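Local coordinates for inositol 2-dehydrogenase/D-chiro-inositol 3-dehydrogenase (Lactobacillus casei, PDB 4MIY), which oxidises myo-inositol to 2-keto-myo-inositol and D-chiro-inositol to its 1-keto derivative, using NAD as the hydride acceptor, at residues 27-32 against 49-54. Sequence-based numbering, arbitrary orientation.
With SO4 (sulfate ion), chain I.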
# COMPACT_ATOMS: atom_id res chain seq x y z
N GLY A 27 21.06 -21.04 -24.78
CA GLY A 27 21.49 -20.83 -26.14
C GLY A 27 22.89 -20.35 -26.35
O GLY A 27 23.23 -20.01 -27.44
N ALA A 28 23.71 -20.33 -25.31
CA ALA A 28 25.06 -19.85 -25.47
C ALA A 28 26.08 -20.74 -24.79
O ALA A 28 25.75 -21.55 -23.97
CB ALA A 28 25.16 -18.48 -24.93
N GLU A 29 27.34 -20.58 -25.17
CA GLU A 29 28.45 -21.25 -24.49
C GLU A 29 29.67 -20.36 -24.50
O GLU A 29 30.00 -19.81 -25.51
CB GLU A 29 28.81 -22.57 -25.16
CG GLU A 29 30.01 -23.24 -24.57
CD GLU A 29 30.40 -24.49 -25.33
OE1 GLU A 29 30.03 -24.60 -26.49
OE2 GLU A 29 31.09 -25.34 -24.75
N VAL A 30 30.32 -20.24 -23.35
CA VAL A 30 31.55 -19.50 -23.24
C VAL A 30 32.69 -20.43 -23.64
O VAL A 30 32.93 -21.41 -23.00
CB VAL A 30 31.81 -18.94 -21.84
CG1 VAL A 30 32.98 -18.07 -21.87
CG2 VAL A 30 30.68 -18.12 -21.40
N VAL A 31 33.35 -20.08 -24.74
CA VAL A 31 34.41 -20.89 -25.31
C VAL A 31 35.77 -20.21 -25.29
O VAL A 31 36.74 -20.82 -25.65
CB VAL A 31 34.08 -21.28 -26.78
CG1 VAL A 31 32.75 -21.92 -26.87
CG2 VAL A 31 34.12 -20.12 -27.64
N ALA A 32 35.84 -18.97 -24.85
CA ALA A 32 37.11 -18.26 -24.73
C ALA A 32 36.99 -17.18 -23.69
O ALA A 32 35.93 -16.64 -23.49
CB ALA A 32 37.51 -17.67 -26.00
N HIS A 49 33.62 -24.51 -14.95
CA HIS A 49 33.77 -25.75 -15.72
C HIS A 49 33.56 -25.61 -17.19
O HIS A 49 32.84 -26.37 -17.76
CB HIS A 49 32.79 -26.80 -15.27
CG HIS A 49 32.96 -27.20 -13.86
ND1 HIS A 49 33.34 -26.33 -12.87
CD2 HIS A 49 32.80 -28.39 -13.26
CE1 HIS A 49 33.38 -26.96 -11.72
NE2 HIS A 49 33.06 -28.22 -11.93
N LEU A 50 34.21 -24.63 -17.75
CA LEU A 50 34.07 -24.28 -19.12
C LEU A 50 35.00 -25.11 -19.97
O LEU A 50 36.07 -25.47 -19.55
CB LEU A 50 34.47 -22.84 -19.28
CG LEU A 50 33.70 -21.75 -18.57
CD1 LEU A 50 34.17 -20.46 -19.00
CD2 LEU A 50 32.25 -21.85 -18.85
N ASN A 51 34.53 -25.44 -21.16
CA ASN A 51 35.39 -25.94 -22.20
C ASN A 51 35.82 -24.76 -23.01
O ASN A 51 35.19 -24.41 -23.98
CB ASN A 51 34.66 -26.99 -23.05
CG ASN A 51 35.48 -27.44 -24.24
OD1 ASN A 51 36.41 -28.18 -24.09
ND2 ASN A 51 35.12 -26.98 -25.42
N ALA A 52 36.88 -24.10 -22.58
CA ALA A 52 37.25 -22.84 -23.17
C ALA A 52 38.74 -22.57 -23.20
O ALA A 52 39.44 -22.99 -22.32
CB ALA A 52 36.56 -21.71 -22.41
N LYS A 53 39.17 -21.81 -24.19
CA LYS A 53 40.53 -21.32 -24.29
C LYS A 53 40.79 -20.05 -23.51
O LYS A 53 40.02 -19.13 -23.51
CB LYS A 53 40.96 -21.10 -25.74
CG LYS A 53 42.31 -20.40 -25.91
CD LYS A 53 43.07 -20.77 -27.20
CE LYS A 53 44.45 -21.39 -26.90
NZ LYS A 53 45.36 -20.43 -26.27
N VAL A 54 41.95 -20.01 -22.87
CA VAL A 54 42.41 -18.79 -22.28
C VAL A 54 43.35 -18.07 -23.20
O VAL A 54 44.42 -18.55 -23.43
CB VAL A 54 43.07 -19.05 -20.94
CG1 VAL A 54 43.57 -17.80 -20.40
CG2 VAL A 54 42.10 -19.71 -19.99
S SO4 I . 20.77 -24.66 -23.59
O1 SO4 I . 21.34 -23.77 -24.51
O2 SO4 I . 19.45 -24.26 -23.24
O3 SO4 I . 20.69 -25.97 -24.08
O4 SO4 I . 21.63 -24.78 -22.49
O HOH W 1 32.28 -24.01 -22.19
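Ala32 and Lys53 pair as a parallel beta bridge, their CA atoms 4.6 Å apart, where 50-53 runs at 35° to 29-32. One direct hydrogen bond joins the backbones: Lys53 N gives its hydrogen to Val31 O over 3.0 Å, arriving from above the carbonyl plane, 43° out of it. The same oxygen takes a CA-H...O contact from Ala52 CA, and Ala32 CA makes another to Lys53 O at 3.3 Å. Before the bridge the chains are too far apart to bond directly, and a water fills in: it accepts from Asn51 N at 2.9 Å and lies within donating distance of Val30 O and Glu29 OE2. Glu29 reaches it because its side chain is extended.

The contact joins the two strands of a beta-alpha-beta unit, strand 28-34, helix 38-47 and strand 53-54, in the NAD-binding Rossmann domain; strand 53-54 lies at the edge of the parallel sheet within this chain, while 28-34 also bonds to strand 3-8. His49, at positive phi, ends the helix as the C-prime residue of a Schellman motif, turning the chain back toward the sheet.

Leu50 then points its branched end at Val30, whose CG1, anti to the backbone N (chi1 -173°), meets Leu50 CD1 at 3.9 Å. Both pack against helix 12-24, so apolar side chains suit the space between strand and helix. The methyl of Ala52 presses on the Val31 carbonyl, Ala52 CB lying 3.3 Å from Val31 C; so small a side chain suits this close approach. Lys53 starts on the same face as Ala32, but its end leads off from 27-32, and it makes a cation-pi contact with Tyr55.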